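PDB 3OAJ: putative ring-cleaving dioxygenase MhqO from Bacillus subtilis subsp. subtilis, which probably cleaves the rings of aromatic compounds as an iron-dependent extradiol dioxygenase and may thereby contribute to their breakdown and detoxification. Local coordinates for residues 6-16 with 213-224; 26-34 with 140-151. All coordinates share one frame; numbering follows the deposited sequence.

Contact 1: 6-16 with 213-224; sequences TMGIHHITAIV and AGTVHHIAWRAN. With ZN (zinc ion), chain C; SO4 (sulfate ion), chain D.
H11 and H218 grip one zinc ion from adjacent antiparallel strands, 9-16 and 215-223, at the middle of a sheet shared by two vicinal-oxygen-chelate (VOC) modules. E266 and a sulfate complete the site, which is predicted to hold iron in the working enzyme. Each is the second residue of a classic beta bulge: H10 and H11 face A220, while H217 and H218 face T13, whose O accepts both of their N-H groups. Both metal ligands also turn CG into the position between backbone N and carbonyl carbon (chi1 63° in H11, 64° in H218). A220 CB lies over one face of the H11 ring, 3.5 Å from its centroid; the methine T13 CB lies likewise over the H218 ring, 3.8 Å from its centroid. H11 ND1 donates straight to H10 ND1 at 2.8 Å; together with the zinc bond at NE2 this sets the rotation of the H11 ring.

R222 reaches across the start of strand 9-16 and the loop before it. Its CB passes G8 O at 3.5 Å, its CG lies against H10 CA, and its CD sits 3.3 Å from I9 O. There the chain bends (chi3 64°), laying NE and CZ over M7 CB; NH1 donates to a water that in turn donates to I9 O, and NH2 pairs with D270. At the metal, T13 OG1 donates to sulfate O3 (2.7 Å), which itself binds the zinc, 2.2 Å away.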
loop_
_atom_site.group_PDB
_atom_site.type_symbol
_atom_site.label_atom_id
_atom_site.label_comp_id
_atom_site.label_asym_id
_atom_site.label_seq_id
_atom_site.Cartn_x
_atom_site.Cartn_y
_atom_site.Cartn_z
ATOM N N THR A 6 -0.801 -11.994 -11.679
ATOM C CA THR A 6 0.021 -11.333 -10.667
ATOM C C THR A 6 -0.023 -12.076 -9.331
ATOM O O THR A 6 -1.063 -12.594 -8.933
ATOM C CB THR A 6 -0.428 -9.868 -10.470
ATOM O OG1 THR A 6 0.403 -9.222 -9.494
ATOM C CG2 THR A 6 -1.892 -9.780 -9.993
ATOM N N MET A 7 1.094 -12.097 -8.615
ATOM C CA MET A 7 1.119 -12.675 -7.275
ATOM C C MET A 7 0.260 -11.919 -6.265
ATOM O O MET A 7 -0.235 -12.505 -5.303
ATOM C CB MET A 7 2.556 -12.761 -6.768
ATOM C CG MET A 7 3.373 -13.820 -7.509
ATOM S SD MET A 7 2.881 -15.474 -6.983
ATOM C CE MET A 7 3.811 -15.496 -5.453
ATOM N N GLY A 8 0.042 -10.634 -6.512
ATOM C CA GLY A 8 -0.702 -9.824 -5.538
ATOM C C GLY A 8 -0.209 -8.395 -5.490
ATOM O O GLY A 8 0.548 -7.956 -6.369
ATOM N N ILE A 9 -0.610 -7.680 -4.446
ATOM C CA ILE A 9 -0.197 -6.298 -4.267
ATOM C C ILE A 9 1.332 -6.212 -4.046
ATOM O O ILE A 9 1.925 -7.017 -3.294
ATOM C CB ILE A 9 -0.926 -5.683 -3.062
ATOM C CG1 ILE A 9 -2.451 -5.647 -3.293
ATOM C CG2 ILE A 9 -0.361 -4.289 -2.713
ATOM C CD1 ILE A 9 -3.266 -5.397 -2.011
ATOM N N HIS A 10 1.951 -5.250 -4.736
ATOM C CA HIS A 10 3.333 -4.860 -4.518
ATOM C C HIS A 10 3.376 -3.783 -3.434
ATOM O O HIS A 10 4.010 -3.960 -2.407
ATOM C CB HIS A 10 3.967 -4.373 -5.844
ATOM C CG HIS A 10 5.428 -4.075 -5.756
ATOM N ND1 HIS A 10 5.919 -2.923 -5.173
ATOM C CD2 HIS A 10 6.509 -4.761 -6.202
ATOM C CE1 HIS A 10 7.239 -2.929 -5.239
ATOM N NE2 HIS A 10 7.622 -4.014 -5.884
ATOM N N HIS A 11 2.703 -2.663 -3.680
ATOM C CA HIS A 11 2.606 -1.595 -2.681
ATOM C C HIS A 11 1.335 -0.804 -2.945
ATOM O O HIS A 11 0.697 -0.970 -3.982
ATOM C CB HIS A 11 3.829 -0.652 -2.719
ATOM C CG HIS A 11 3.995 0.100 -4.004
ATOM N ND1 HIS A 11 4.703 -0.406 -5.076
ATOM C CD2 HIS A 11 3.582 1.338 -4.373
ATOM C CE1 HIS A 11 4.721 0.491 -6.048
ATOM N NE2 HIS A 11 4.042 1.555 -5.654
ATOM N N ILE A 12 0.960 0.019 -1.972
ATOM C CA ILE A 12 -0.111 0.978 -2.110
ATOM C C ILE A 12 0.464 2.335 -1.729
ATOM O O ILE A 12 1.271 2.464 -0.817
ATOM C CB ILE A 12 -1.284 0.583 -1.155
ATOM C CG1 ILE A 12 -1.991 -0.669 -1.684
ATOM C CG2 ILE A 12 -2.283 1.715 -0.975
ATOM C CD1 ILE A 12 -2.870 -1.379 -0.660
ATOM N N THR A 13 0.003 3.370 -2.423
ATOM C CA THR A 13 0.542 4.706 -2.248
ATOM C C THR A 13 -0.581 5.685 -1.946
ATOM O O THR A 13 -1.608 5.712 -2.631
ATOM C CB THR A 13 1.342 5.139 -3.488
ATOM O OG1 THR A 13 2.468 4.273 -3.605
ATOM C CG2 THR A 13 1.786 6.631 -3.420
ATOM N N ALA A 14 -0.359 6.468 -0.894
ATOM C CA ALA A 14 -1.354 7.421 -0.420
ATOM C C ALA A 14 -0.780 8.808 -0.177
ATOM O O ALA A 14 0.390 8.958 0.149
ATOM C CB ALA A 14 -1.984 6.907 0.865
ATOM N N ILE A 15 -1.631 9.819 -0.341
ATOM C CA ILE A 15 -1.277 11.184 0.022
ATOM C C ILE A 15 -1.796 11.398 1.439
ATOM O O ILE A 15 -2.947 11.077 1.737
ATOM C CB ILE A 15 -1.878 12.224 -0.956
ATOM C CG1 ILE A 15 -1.308 12.006 -2.365
ATOM C CG2 ILE A 15 -1.568 13.621 -0.470
ATOM C CD1 ILE A 15 -1.861 12.951 -3.445
ATOM N N VAL A 16 -0.923 11.892 2.317
ATOM C CA VAL A 16 -1.282 12.122 3.727
ATOM C C VAL A 16 -0.768 13.477 4.216
ATOM O O VAL A 16 -0.344 14.302 3.417
ATOM C CB VAL A 16 -0.781 10.966 4.641
ATOM C CG1 VAL A 16 -1.501 9.646 4.303
ATOM C CG2 VAL A 16 0.748 10.827 4.569
ATOM N N ALA A 213 -5.321 14.658 0.063
ATOM C CA ALA A 213 -4.839 14.008 1.281
ATOM C C ALA A 213 -5.920 13.165 1.943
ATOM O O ALA A 213 -7.102 13.494 1.880
ATOM C CB ALA A 213 -4.282 15.043 2.256
ATOM N N GLY A 214 -5.517 12.067 2.566
ATOM C CA GLY A 214 -6.479 11.171 3.173
ATOM C C GLY A 214 -7.170 10.267 2.170
ATOM O O GLY A 214 -8.235 9.745 2.442
ATOM N N THR A 215 -6.565 10.095 1.002
ATOM C CA THR A 215 -7.058 9.130 0.021
ATOM C C THR A 215 -5.903 8.301 -0.511
ATOM O O THR A 215 -4.749 8.744 -0.500
ATOM C CB THR A 215 -7.827 9.781 -1.165
ATOM O OG1 THR A 215 -6.931 10.521 -2.006
ATOM C CG2 THR A 215 -8.974 10.675 -0.671
ATOM N N VAL A 216 -6.218 7.087 -0.958
ATOM C CA VAL A 216 -5.230 6.245 -1.622
ATOM C C VAL A 216 -5.086 6.724 -3.059
ATOM O O VAL A 216 -6.082 6.860 -3.772
ATOM C CB VAL A 216 -5.634 4.760 -1.590
ATOM C CG1 VAL A 216 -4.643 3.923 -2.394
ATOM C CG2 VAL A 216 -5.729 4.285 -0.135
ATOM N N HIS A 217 -3.843 6.957 -3.480
ATOM C CA HIS A 217 -3.544 7.485 -4.821
ATOM C C HIS A 217 -3.588 6.383 -5.880
ATOM O O HIS A 217 -4.152 6.562 -6.962
ATOM C CB HIS A 217 -2.179 8.183 -4.840
ATOM C CG HIS A 217 -1.864 8.839 -6.148
ATOM N ND1 HIS A 217 -2.129 10.168 -6.397
ATOM C CD2 HIS A 217 -1.333 8.342 -7.291
ATOM C CE1 HIS A 217 -1.762 10.466 -7.633
ATOM N NE2 HIS A 217 -1.281 9.374 -8.198
ATOM N N HIS A 218 -2.965 5.242 -5.569
ATOM C CA HIS A 218 -2.978 4.107 -6.485
ATOM C C HIS A 218 -2.588 2.810 -5.803
ATOM O O HIS A 218 -2.069 2.813 -4.669
ATOM C CB HIS A 218 -2.082 4.377 -7.701
ATOM C CG HIS A 218 -0.624 4.537 -7.376
ATOM N ND1 HIS A 218 -0.053 5.773 -7.145
ATOM C CD2 HIS A 218 0.386 3.638 -7.300
ATOM C CE1 HIS A 218 1.244 5.626 -6.940
ATOM N NE2 HIS A 218 1.536 4.340 -7.011
ATOM N N ILE A 219 -2.860 1.703 -6.495
ATOM C CA ILE A 219 -2.477 0.392 -6.023
ATOM C C ILE A 219 -1.577 -0.289 -7.048
ATOM O O ILE A 219 -1.901 -0.323 -8.235
ATOM C CB ILE A 219 -3.742 -0.458 -5.660
ATOM C CG1 ILE A 219 -3.342 -1.854 -5.150
ATOM C CG2 ILE A 219 -4.744 -0.542 -6.828
ATOM C CD1 ILE A 219 -4.424 -2.542 -4.302
ATOM N N ALA A 220 -0.451 -0.831 -6.573
ATOM C CA ALA A 220 0.497 -1.503 -7.454
ATOM C C ALA A 220 0.449 -3.013 -7.259
ATOM O O ALA A 220 0.419 -3.527 -6.126
ATOM C CB ALA A 220 1.905 -0.994 -7.205
ATOM N N TRP A 221 0.426 -3.703 -8.392
ATOM C CA TRP A 221 0.466 -5.156 -8.460
ATOM C C TRP A 221 1.859 -5.624 -8.850
ATOM O O TRP A 221 2.576 -4.935 -9.559
ATOM C CB TRP A 221 -0.565 -5.625 -9.493
ATOM C CG TRP A 221 -1.917 -5.036 -9.207
ATOM C CD1 TRP A 221 -2.451 -3.917 -9.767
ATOM C CD2 TRP A 221 -2.887 -5.511 -8.261
ATOM N NE1 TRP A 221 -3.680 -3.660 -9.229
ATOM C CE2 TRP A 221 -3.979 -4.631 -8.314
ATOM C CE3 TRP A 221 -2.937 -6.606 -7.385
ATOM C CZ2 TRP A 221 -5.111 -4.794 -7.521
ATOM C CZ3 TRP A 221 -4.068 -6.766 -6.592
ATOM C CH2 TRP A 221 -5.148 -5.879 -6.694
ATOM N N ARG A 222 2.232 -6.795 -8.368
ATOM C CA ARG A 222 3.571 -7.354 -8.584
ATOM C C ARG A 222 3.804 -7.933 -9.967
ATOM O O ARG A 222 2.939 -8.585 -10.542
ATOM C CB ARG A 222 3.844 -8.456 -7.558
ATOM C CG ARG A 222 3.932 -7.922 -6.137
ATOM C CD ARG A 222 3.894 -9.009 -5.099
ATOM N NE ARG A 222 5.042 -9.887 -5.210
ATOM C CZ ARG A 222 5.204 -10.993 -4.504
ATOM N NH1 ARG A 222 4.294 -11.360 -3.610
ATOM N NH2 ARG A 222 6.289 -11.720 -4.686
ATOM N N ALA A 223 5.007 -7.692 -10.482
ATOM C CA ALA A 223 5.556 -8.466 -11.592
ATOM C C ALA A 223 6.834 -9.095 -11.067
ATOM O O ALA A 223 7.520 -8.487 -10.246
ATOM C CB ALA A 223 5.831 -7.576 -12.820
ATOM N N ASN A 224 7.162 -10.286 -11.554
ATOM C CA ASN A 224 8.331 -11.023 -11.066
ATOM C C ASN A 224 9.668 -10.328 -11.332
ATOM O O ASN A 224 10.576 -10.392 -10.511
ATOM C CB ASN A 224 8.399 -12.429 -11.689
ATOM C CG ASN A 224 7.182 -13.293 -11.371
ATOM O OD1 ASN A 224 6.652 -13.988 -12.252
ATOM N ND2 ASN A 224 6.749 -13.275 -10.126
HETATM ZN ZN ZN C . 3.404 3.014 -7.021
HETATM S S SO4 D . 4.976 4.934 -6.858
HETATM O O1 SO4 D . 4.260 5.757 -7.831
HETATM O O2 SO4 D . 6.189 5.563 -6.373
HETATM O O3 SO4 D . 4.125 4.578 -5.722
HETATM O O4 SO4 D . 5.403 3.721 -7.561
HETATM O O HOH W 1 3.528 -11.414 -9.954
HETATM O O HOH W 2 1.766 -9.876 -2.992
#

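Contact 2: 26-34 with 140-151; sequences YAGVLGLRL and WTFGEVTPDVAI
The turn from helix 19-29 into strand 33-39 packs against the linker that runs from strand 126-131 to strand 153-160, with R33 lying over W140, A27 meeting F142 and L30 meeting I151. The extended chain of R33 crosses one face of the W140 indole: R33 CB sits over the five-membered ring, almost on its normal and 3.6 Å from W140 NE1, CG and CD pass over the six-membered ring, and the guanidinium lies flat over the outer edge of that ring, on the same face, planes 8° apart. E54 O takes NH1 and Q280 O takes NH2, so the stacked group is also held at its tip.

The indole is fixed along its edge too. G31 O approaches in the ring plane, 3.3 Å from W140 CD1, and a water in the same plane accepts from W140 NE1 and donates to L32 O. That water also stands over the centre of the F142 ring. F142 also brings CD2 to 3.2 Å from A27 O, near the helix end. At G31 the chain leaves the helix with positive phi (75°), and G31 CA comes 4.2 Å from V145 CG2. Beyond it, I151 sends CD1 against L30 CB, while its CB and CG2 meet L32 CD2.

Two further waters bridge backbones, one from L30 O to I151 N, the other donating to both G31 O and W140 O. The chemistry is thus mixed: apolar side chains, a cation-pi stack and carbonyls set against ring carbons make the direct contacts, and ordered water satisfies the carbonyls of the turn, joining the two backbones indirectly.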
loop_
_atom_site.group_PDB
_atom_site.type_symbol
_atom_site.label_atom_id
_atom_site.label_comp_id
_atom_site.label_asym_id
_atom_site.label_seq_id
_atom_site.Cartn_x
_atom_site.Cartn_y
_atom_site.Cartn_z
ATOM N N TYR A 26 2.429 4.868 11.558
ATOM C CA TYR A 26 2.842 3.654 10.849
ATOM C C TYR A 26 4.004 2.923 11.504
ATOM O O TYR A 26 3.985 1.693 11.570
ATOM C CB TYR A 26 3.015 3.910 9.333
ATOM C CG TYR A 26 1.651 4.097 8.708
ATOM C CD1 TYR A 26 0.937 3.003 8.200
ATOM C CD2 TYR A 26 1.045 5.358 8.658
ATOM C CE1 TYR A 26 -0.318 3.144 7.690
ATOM C CE2 TYR A 26 -0.233 5.513 8.142
ATOM C CZ TYR A 26 -0.903 4.397 7.645
ATOM O OH TYR A 26 -2.153 4.523 7.115
ATOM N N ALA A 27 4.967 3.678 12.052
ATOM C CA ALA A 27 6.050 3.080 12.852
ATOM C C ALA A 27 5.666 2.966 14.326
ATOM O O ALA A 27 5.756 1.882 14.910
ATOM C CB ALA A 27 7.357 3.877 12.696
ATOM N N GLY A 28 5.237 4.071 14.926
ATOM C CA GLY A 28 4.933 4.116 16.359
ATOM C C GLY A 28 3.808 3.193 16.805
ATOM O O GLY A 28 3.951 2.434 17.769
ATOM N N VAL A 29 2.677 3.258 16.116
ATOM C CA VAL A 29 1.519 2.443 16.503
ATOM C C VAL A 29 1.541 1.073 15.806
ATOM O O VAL A 29 1.458 0.031 16.470
ATOM C CB VAL A 29 0.196 3.211 16.240
ATOM C CG1 VAL A 29 -1.017 2.341 16.568
ATOM C CG2 VAL A 29 0.166 4.490 17.087
ATOM N N LEU A 30 1.702 1.071 14.484
ATOM C CA LEU A 30 1.590 -0.168 13.718
ATOM C C LEU A 30 2.883 -0.977 13.682
ATOM O O LEU A 30 2.867 -2.138 13.267
ATOM C CB LEU A 30 1.050 0.077 12.298
ATOM C CG LEU A 30 -0.365 0.671 12.231
ATOM C CD1 LEU A 30 -0.838 0.674 10.803
ATOM C CD2 LEU A 30 -1.338 -0.109 13.097
ATOM N N GLY A 31 3.991 -0.367 14.104
ATOM C CA GLY A 31 5.253 -1.083 14.218
ATOM C C GLY A 31 5.959 -1.386 12.911
ATOM O O GLY A 31 6.898 -2.182 12.913
ATOM N N LEU A 32 5.526 -0.775 11.810
ATOM C CA LEU A 32 6.166 -1.011 10.510
ATOM C C LEU A 32 7.512 -0.317 10.454
ATOM O O LEU A 32 7.745 0.688 11.144
ATOM C CB LEU A 32 5.278 -0.547 9.348
ATOM C CG LEU A 32 3.861 -1.127 9.252
ATOM C CD1 LEU A 32 3.182 -0.631 7.989
ATOM C CD2 LEU A 32 3.873 -2.648 9.318
ATOM N N ARG A 33 8.410 -0.875 9.648
ATOM C CA ARG A 33 9.733 -0.314 9.474
ATOM C C ARG A 33 9.688 0.724 8.377
ATOM O O ARG A 33 9.113 0.472 7.322
ATOM C CB ARG A 33 10.714 -1.418 9.099
ATOM C CG ARG A 33 12.097 -0.882 8.784
ATOM C CD ARG A 33 13.114 -1.956 8.485
ATOM N NE ARG A 33 14.434 -1.342 8.338
ATOM C CZ ARG A 33 15.556 -2.012 8.083
ATOM N NH1 ARG A 33 15.531 -3.335 7.931
ATOM N NH2 ARG A 33 16.711 -1.348 7.987
ATOM N N LEU A 34 10.296 1.880 8.630
ATOM C CA LEU A 34 10.547 2.849 7.583
ATOM C C LEU A 34 11.736 2.324 6.799
ATOM O O LEU A 34 12.869 2.394 7.272
ATOM C CB LEU A 34 10.847 4.240 8.166
ATOM C CG LEU A 34 11.160 5.330 7.125
ATOM C CD1 LEU A 34 9.990 5.555 6.190
ATOM C CD2 LEU A 34 11.577 6.641 7.782
ATOM N N TRP A 140 10.407 -7.488 12.425
ATOM C CA TRP A 140 10.749 -6.147 12.900
ATOM C C TRP A 140 10.116 -5.904 14.262
ATOM O O TRP A 140 8.891 -5.756 14.389
ATOM C CB TRP A 140 10.298 -5.083 11.911
ATOM C CG TRP A 140 10.880 -3.712 12.185
ATOM C CD1 TRP A 140 10.189 -2.588 12.578
ATOM C CD2 TRP A 140 12.245 -3.311 12.025
ATOM N NE1 TRP A 140 11.054 -1.523 12.684
ATOM C CE2 TRP A 140 12.320 -1.937 12.355
ATOM C CE3 TRP A 140 13.416 -3.977 11.620
ATOM C CZ2 TRP A 140 13.523 -1.218 12.311
ATOM C CZ3 TRP A 140 14.623 -3.256 11.592
ATOM C CH2 TRP A 140 14.654 -1.891 11.927
ATOM N N THR A 141 10.964 -5.867 15.280
ATOM C CA THR A 141 10.520 -5.577 16.643
ATOM C C THR A 141 10.632 -4.077 16.900
ATOM O O THR A 141 11.689 -3.478 16.689
ATOM C CB THR A 141 11.316 -6.394 17.691
ATOM O OG1 THR A 141 11.079 -7.792 17.478
ATOM C CG2 THR A 141 10.882 -6.032 19.102
ATOM N N PHE A 142 9.530 -3.465 17.324
ATOM C CA PHE A 142 9.493 -2.024 17.551
ATOM C C PHE A 142 8.493 -1.743 18.651
ATOM O O PHE A 142 7.301 -2.020 18.505
ATOM C CB PHE A 142 9.120 -1.280 16.264
ATOM C CG PHE A 142 9.442 0.195 16.286
ATOM C CD1 PHE A 142 10.748 0.643 16.104
ATOM C CD2 PHE A 142 8.430 1.136 16.449
ATOM C CE1 PHE A 142 11.045 2.008 16.107
ATOM C CE2 PHE A 142 8.718 2.509 16.460
ATOM C CZ PHE A 142 10.029 2.940 16.284
ATOM N N GLY A 143 8.988 -1.210 19.763
ATOM C CA GLY A 143 8.164 -1.053 20.957
ATOM C C GLY A 143 7.702 -2.411 21.456
ATOM O O GLY A 143 8.504 -3.341 21.587
ATOM N N GLU A 144 6.404 -2.529 21.723
ATOM C CA GLU A 144 5.812 -3.783 22.186
ATOM C C GLU A 144 5.457 -4.729 21.031
ATOM O O GLU A 144 4.993 -5.845 21.260
ATOM C CB GLU A 144 4.557 -3.508 23.033
ATOM C CG GLU A 144 4.843 -2.946 24.433
ATOM C CD GLU A 144 3.581 -2.708 25.259
ATOM O OE1 GLU A 144 2.514 -3.290 24.942
ATOM O OE2 GLU A 144 3.661 -1.943 26.249
ATOM N N VAL A 145 5.683 -4.298 19.795
ATOM C CA VAL A 145 5.293 -5.126 18.640
ATOM C C VAL A 145 6.378 -6.177 18.382
ATOM O O VAL A 145 7.520 -5.837 18.064
ATOM C CB VAL A 145 5.005 -4.279 17.367
ATOM C CG1 VAL A 145 4.465 -5.159 16.226
ATOM C CG2 VAL A 145 3.999 -3.176 17.675
ATOM N N THR A 146 6.002 -7.445 18.524
ATOM C CA THR A 146 6.910 -8.585 18.438
ATOM C C THR A 146 6.421 -9.545 17.337
ATOM O O THR A 146 5.284 -9.454 16.903
ATOM C CB THR A 146 6.986 -9.319 19.796
ATOM O OG1 THR A 146 5.663 -9.575 20.250
ATOM C CG2 THR A 146 7.674 -8.465 20.856
ATOM N N PRO A 147 7.281 -10.474 16.876
ATOM C CA PRO A 147 6.929 -11.266 15.687
ATOM C C PRO A 147 5.645 -12.088 15.813
ATOM O O PRO A 147 5.007 -12.393 14.796
ATOM C CB PRO A 147 8.159 -12.168 15.489
ATOM C CG PRO A 147 9.273 -11.394 16.100
ATOM C CD PRO A 147 8.675 -10.706 17.296
ATOM N N ASP A 148 5.247 -12.407 17.045
ATOM C CA ASP A 148 4.062 -13.220 17.274
ATOM C C ASP A 148 2.773 -12.441 17.022
ATOM O O ASP A 148 1.710 -13.034 16.860
ATOM C CB ASP A 148 4.097 -13.881 18.675
ATOM C CG ASP A 148 4.171 -12.869 19.805
ATOM O OD1 ASP A 148 4.537 -11.710 19.560
ATOM O OD2 ASP A 148 3.872 -13.230 20.963
ATOM N N VAL A 149 2.895 -11.114 16.951
ATOM C CA VAL A 149 1.745 -10.226 16.711
ATOM C C VAL A 149 1.924 -9.236 15.551
ATOM O O VAL A 149 0.953 -8.623 15.124
ATOM C CB VAL A 149 1.331 -9.414 17.997
ATOM C CG1 VAL A 149 0.867 -10.338 19.110
ATOM C CG2 VAL A 149 2.458 -8.507 18.490
ATOM N N ALA A 150 3.145 -9.086 15.031
ATOM C CA ALA A 150 3.434 -8.016 14.067
ATOM C C ALA A 150 2.650 -8.179 12.777
ATOM O O ALA A 150 2.356 -9.307 12.337
ATOM C CB ALA A 150 4.917 -7.968 13.776
ATOM N N ILE A 151 2.306 -7.041 12.172
ATOM C CA ILE A 151 1.681 -7.020 10.852
ATOM C C ILE A 151 2.624 -7.650 9.834
ATOM O O ILE A 151 3.762 -7.211 9.660
ATOM C CB ILE A 151 1.290 -5.573 10.457
ATOM C CG1 ILE A 151 0.172 -5.095 11.388
ATOM C CG2 ILE A 151 0.898 -5.488 8.981
ATOM C CD1 ILE A 151 -0.061 -3.596 11.341
HETATM O O HOH W 3 3.810 -4.699 12.866
HETATM O O HOH W 4 6.625 -4.767 13.273
HETATM O O HOH W 5 9.537 1.033 13.148
#

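Overall arrangement
From the N terminus the chain first lays down strand 9-16, one half of contact 1, and goes on directly into helix 19-29 and strand 33-39, whose junction supplies the first half of contact 2. The linker 140-151 returns to that junction and closes contact 2 just ahead of strand 153-160. Strand 215-223 comes much later and closes contact 1, so the smaller loop is nested inside the larger one. Contact 1 joins the two VOC regions at the centre of one eight-stranded sheet; contact 2 ties a linker joining two strands of the second sheet to the outermost strand 33-39 of the first. Their centres lie 21 Å apart and their nearest atoms about 6 Å apart.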